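Local coordinates for protein probable glycosidase crf1 (Neosartorya fumigata, PDB 6IBW) that cleaves chitin and transfers it to 1,6-beta-glucan or to other chitin chains, cross-linking polysaccharides of the fungal cell wall and septa, at residues Val111-Phe116 with Val151-Asp156. Sequence-based numbering, arbitrary orientation.
Sequences VQTNYF and VTWSID. With NAG (2-acetamido-2-deoxy-beta-D-glucopyranose), chain C; NAG (2-acetamido-2-deoxy-beta-D-glucopyranose), chain D.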
ATOM      1  N   VAL A 111      -8.518  11.609  -1.410  1.00 21.75           N
ATOM      2  CA  VAL A 111      -7.905  10.251  -1.412  1.00 23.40           C
ATOM      3  C   VAL A 111      -8.224   9.626  -0.064  1.00 23.71           C
ATOM      4  O   VAL A 111      -8.357  10.358   0.907  1.00 22.24           O
ATOM      5  CB  VAL A 111      -6.390  10.306  -1.671  1.00 23.63           C
ATOM      6  CG1 VAL A 111      -6.052  11.586  -2.350  1.00 25.29           C
ATOM      7  CG2 VAL A 111      -5.555  10.124  -0.418  1.00 23.46           C
ATOM      8  N   GLN A 112      -8.307   8.311  -0.004  1.00 25.74           N
ATOM      9  CA  GLN A 112      -8.600   7.628   1.264  1.00 27.31           C
ATOM     10  C   GLN A 112      -7.314   7.124   1.919  1.00 25.24           C
ATOM     11  O   GLN A 112      -6.358   6.757   1.213  1.00 23.84           O
ATOM     12  CB  GLN A 112      -9.562   6.495   1.005  1.00 31.07           C
ATOM     13  CG  GLN A 112     -10.825   6.643   1.818  1.00 37.14           C
ATOM     14  CD  GLN A 112     -11.605   5.367   1.674  1.00 43.42           C
ATOM     15  OE1 GLN A 112     -12.471   5.263   0.801  1.00 47.65           O
ATOM     16  NE2 GLN A 112     -11.238   4.372   2.476  1.00 45.93           N
ATOM     17  N   THR A 113      -7.301   7.163   3.241  1.00 22.85           N
ATOM     18  CA  THR A 113      -6.270   6.522   4.082  1.00 21.74           C
ATOM     19  C   THR A 113      -6.980   5.423   4.850  1.00 22.05           C
ATOM     20  O   THR A 113      -8.152   5.587   5.166  1.00 22.41           O
ATOM     21  CB  THR A 113      -5.580   7.543   4.984  1.00 21.30           C
ATOM     22  OG1 THR A 113      -6.439   7.808   6.087  1.00 19.61           O
ATOM     23  CG2 THR A 113      -5.320   8.855   4.282  1.00 22.29           C
ATOM     24  N   ASN A 114      -6.309   4.324   5.133  1.00 23.42           N
ATOM     25  CA  ASN A 114      -6.992   3.196   5.804  1.00 24.62           C
ATOM     26  C   ASN A 114      -5.928   2.342   6.463  1.00 23.60           C
ATOM     27  O   ASN A 114      -4.788   2.412   6.014  1.00 24.44           O
ATOM     28  CB  ASN A 114      -7.868   2.425   4.814  1.00 26.83           C
ATOM     29  CG  ASN A 114      -8.751   1.387   5.476  1.00 28.96           C
ATOM     30  OD1 ASN A 114      -9.482   1.670   6.422  1.00 27.95           O
ATOM     31  ND2 ASN A 114      -8.730   0.179   4.936  1.00 34.08           N
ATOM     32  N   TYR A 115      -6.285   1.585   7.495  1.00 23.60           N
ATOM     33  CA  TYR A 115      -5.370   0.595   8.114  1.00 23.48           C
ATOM     34  C   TYR A 115      -6.203  -0.546   8.686  1.00 23.50           C
ATOM     35  O   TYR A 115      -7.399  -0.369   8.864  1.00 22.86           O
ATOM     36  CB  TYR A 115      -4.513   1.264   9.187  1.00 22.31           C
ATOM     37  CG  TYR A 115      -5.223   1.400  10.506  1.00 21.81           C
ATOM     38  CD1 TYR A 115      -5.207   0.358  11.414  1.00 21.05           C
ATOM     39  CD2 TYR A 115      -5.933   2.546  10.837  1.00 21.06           C
ATOM     40  CE1 TYR A 115      -5.871   0.446  12.621  1.00 20.73           C
ATOM     41  CE2 TYR A 115      -6.607   2.647  12.045  1.00 21.05           C
ATOM     42  CZ  TYR A 115      -6.575   1.591  12.944  1.00 20.46           C
ATOM     43  OH  TYR A 115      -7.199   1.651  14.161  1.00 19.51           O
ATOM     44  N   PHE A 116      -5.586  -1.693   8.934  1.00 26.41           N
ATOM     45  CA  PHE A 116      -6.145  -2.719   9.854  1.00 28.66           C
ATOM     46  C   PHE A 116      -4.989  -3.423  10.556  1.00 26.06           C
ATOM     47  O   PHE A 116      -3.844  -3.273  10.142  1.00 26.08           O
ATOM     48  CB  PHE A 116      -7.174  -3.616   9.158  1.00 31.14           C
ATOM     49  CG  PHE A 116      -6.875  -4.022   7.739  1.00 36.87           C
ATOM     50  CD1 PHE A 116      -5.905  -4.991   7.486  1.00 41.67           C
ATOM     51  CD2 PHE A 116      -7.598  -3.504   6.665  1.00 38.79           C
ATOM     52  CE1 PHE A 116      -5.642  -5.419   6.188  1.00 43.27           C
ATOM     53  CE2 PHE A 116      -7.323  -3.915   5.371  1.00 41.40           C
ATOM     54  CZ  PHE A 116      -6.346  -4.871   5.133  1.00 44.44           C
ATOM     55  N   VAL A 151       1.480   5.829  13.319  1.00 20.95           N
ATOM     56  CA  VAL A 151       1.535   5.848  11.835  1.00 19.29           C
ATOM     57  C   VAL A 151       1.095   7.247  11.400  1.00 18.12           C
ATOM     58  O   VAL A 151       0.049   7.717  11.876  1.00 16.31           O
ATOM     59  CB  VAL A 151       0.630   4.755  11.255  1.00 19.60           C
ATOM     60  CG1 VAL A 151       0.526   4.846   9.738  1.00 19.77           C
ATOM     61  CG2 VAL A 151       1.080   3.376  11.706  1.00 19.83           C
ATOM     62  N   THR A 152       1.884   7.921  10.572  1.00 17.81           N
ATOM     63  CA  THR A 152       1.518   9.275  10.101  1.00 17.85           C
ATOM     64  C   THR A 152       1.349   9.217   8.588  1.00 17.35           C
ATOM     65  O   THR A 152       2.159   8.591   7.947  1.00 18.96           O
ATOM     66  CB  THR A 152       2.513  10.320  10.604  1.00 18.08           C
ATOM     67  OG1 THR A 152       2.695  10.054  11.996  1.00 18.60           O
ATOM     68  CG2 THR A 152       2.029  11.740  10.410  1.00 17.76           C
ATOM     69  N   TRP A 153       0.282   9.814   8.074  1.00 15.95           N
ATOM     70  CA  TRP A 153      -0.020   9.915   6.633  1.00 14.85           C
ATOM     71  C   TRP A 153       0.202  11.366   6.228  1.00 15.38           C
ATOM     72  O   TRP A 153      -0.414  12.244   6.847  1.00 14.48           O
ATOM     73  CB  TRP A 153      -1.468   9.544   6.391  1.00 14.21           C
ATOM     74  CG  TRP A 153      -1.821   8.092   6.364  1.00 13.54           C
ATOM     75  CD1 TRP A 153      -1.897   7.305   5.257  1.00 13.27           C
ATOM     76  CD2 TRP A 153      -2.321   7.303   7.455  1.00 12.91           C
ATOM     77  NE1 TRP A 153      -2.355   6.063   5.595  1.00 12.99           N
ATOM     78  CE2 TRP A 153      -2.627   6.039   6.935  1.00 12.67           C
ATOM     79  CE3 TRP A 153      -2.503   7.529   8.820  1.00 13.05           C
ATOM     80  CZ2 TRP A 153      -3.127   5.019   7.730  1.00 12.67           C
ATOM     81  CZ3 TRP A 153      -2.989   6.515   9.609  1.00 12.68           C
ATOM     82  CH2 TRP A 153      -3.303   5.283   9.066  1.00 12.66           C
ATOM     83  N   SER A 154       1.053  11.631   5.242  1.00 16.03           N
ATOM     84  CA  SER A 154       1.339  13.014   4.804  1.00 15.96           C
ATOM     85  C   SER A 154       1.159  13.082   3.297  1.00 15.98           C
ATOM     86  O   SER A 154       1.347  12.056   2.656  1.00 15.56           O
ATOM     87  CB  SER A 154       2.708  13.419   5.236  1.00 16.86           C
ATOM     88  OG  SER A 154       3.022  12.834   6.493  1.00 17.15           O
ATOM     89  N   ILE A 155       0.763  14.232   2.762  1.00 16.34           N
ATOM     90  CA  ILE A 155       0.700  14.446   1.292  1.00 16.88           C
ATOM     91  C   ILE A 155       1.447  15.739   0.979  1.00 17.31           C
ATOM     92  O   ILE A 155       1.085  16.802   1.509  1.00 17.04           O
ATOM     93  CB  ILE A 155      -0.742  14.453   0.761  1.00 17.40           C
ATOM     94  CG1 ILE A 155      -1.469  13.162   1.131  1.00 18.00           C
ATOM     95  CG2 ILE A 155      -0.737  14.689  -0.742  1.00 17.57           C
ATOM     96  CD1 ILE A 155      -2.892  13.125   0.677  1.00 18.90           C
ATOM     97  N   ASP A 156       2.463  15.643   0.124  1.00 18.01           N
ATOM     98  CA  ASP A 156       3.317  16.791  -0.271  1.00 17.88           C
ATOM     99  C   ASP A 156       3.791  17.490   1.003  1.00 17.80           C
ATOM    100  O   ASP A 156       3.678  18.719   1.090  1.00 18.41           O
ATOM    101  CB  ASP A 156       2.542  17.764  -1.157  1.00 18.65           C
ATOM    102  CG  ASP A 156       1.771  17.117  -2.294  1.00 19.43           C
ATOM    103  OD1 ASP A 156       2.370  16.286  -3.002  1.00 20.74           O
ATOM    104  OD2 ASP A 156       0.570  17.452  -2.462  1.00 19.83           O
TER
HETATM  105  C1  NAG C   1      -7.089  -3.245   1.339  1.00 43.63           C
HETATM  106  C2  NAG C   1      -7.846  -4.501   0.881  1.00 41.57           C
HETATM  107  C3  NAG C   1      -7.160  -5.220  -0.267  1.00 37.58           C
HETATM  108  C4  NAG C   1      -6.755  -4.222  -1.355  1.00 36.35           C
HETATM  109  C5  NAG C   1      -6.016  -3.015  -0.817  1.00 36.59           C
HETATM  110  C6  NAG C   1      -5.818  -2.000  -1.930  1.00 37.76           C
HETATM  111  C7  NAG C   1      -9.201  -5.390   2.740  1.00 46.57           C
HETATM  112  C8  NAG C   1      -9.378  -6.536   3.696  1.00 47.41           C
HETATM  113  N2  NAG C   1      -8.111  -5.447   1.953  1.00 43.27           N
HETATM  114  O1  NAG C   1      -7.922  -2.428   2.196  1.00 47.72           O
HETATM  115  O3  NAG C   1      -8.119  -6.127  -0.812  1.00 37.07           O
HETATM  116  O4  NAG C   1      -5.854  -4.793  -2.309  1.00 32.83           O
HETATM  117  O5  NAG C   1      -6.722  -2.393   0.243  1.00 40.00           O
HETATM  118  O6  NAG C   1      -7.038  -1.366  -2.341  1.00 37.69           O
HETATM  119  O7  NAG C   1     -10.032  -4.490   2.705  1.00 51.73           O
HETATM  120  C1  NAG D   2     -13.599  -1.322   1.285  1.00 67.25           C
HETATM  121  C2  NAG D   2     -12.537  -0.485   2.017  1.00 68.78           C
HETATM  122  C3  NAG D   2     -11.388  -0.162   1.061  1.00 65.25           C
HETATM  123  C4  NAG D   2     -10.807  -1.479   0.534  1.00 61.68           C
HETATM  124  C5  NAG D   2     -11.874  -2.370  -0.119  1.00 59.42           C
HETATM  125  C6  NAG D   2     -11.232  -3.727  -0.425  1.00 55.38           C
HETATM  126  C7  NAG D   2     -12.976   1.051   3.904  1.00 80.58           C
HETATM  127  C8  NAG D   2     -13.757   2.248   4.379  1.00 84.35           C
HETATM  128  N2  NAG D   2     -13.113   0.723   2.607  1.00 71.40           N
HETATM  129  O3  NAG D   2     -10.388   0.649   1.713  1.00 68.04           O
HETATM  130  O4  NAG D   2      -9.785  -1.230  -0.424  1.00 57.31           O
HETATM  131  O5  NAG D   2     -13.045  -2.528   0.713  1.00 64.26           O
HETATM  132  O6  NAG D   2     -12.128  -4.569  -1.134  1.00 51.31           O
HETATM  133  O7  NAG D   2     -12.286   0.427   4.702  1.00 83.11           O
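The two sheets of the GH16 beta-sandwich meet here through W153, which reaches from strand 150-155 to the inner side of strand 110-116. The short strand segments run nearly antiparallel, at 166°, with their axes 9.4 Å apart. They belong to different sheets, so side chains fill the gap. T113 lies over one face of the indole. T113 CB sits 3.7 Å from the centroid of the W153 five-membered ring, 14° off the normal, a CH-pi contact. V151 CG1, from the same strand as W153, lies over the opposite face, toward the rim. W153 CB points toward strand 110-116. With CG anti to the carbonyl carbon (chi1 -79°), the indole extends across the gap. At the ring edge, W153 CZ2 is 3.5 Å from N114 O. Y115 crosses W153 at about a right angle, and Y115 CD2 is 4.2 Å from W153 CH2. Farther along, V111 CG2 and I155 CD1 touch tip to tip at 4.2 Å. W153 NE1 is hydrogen-bonded to D100 O, and T113 OG1 to R161 NH1. On the other side of strand 110-116, Q112, N114 and F116 face the bound sugars. F116 CE2 is 3.6 Å from C7 of the chain C NAG. N114 lies close to E98 and E102, the probable nucleophile and proton donor. Alternate residues facing the sandwich interior and the sugar-binding cleft are characteristic of a cleft-lining strand in the GH16 jelly-roll sandwich.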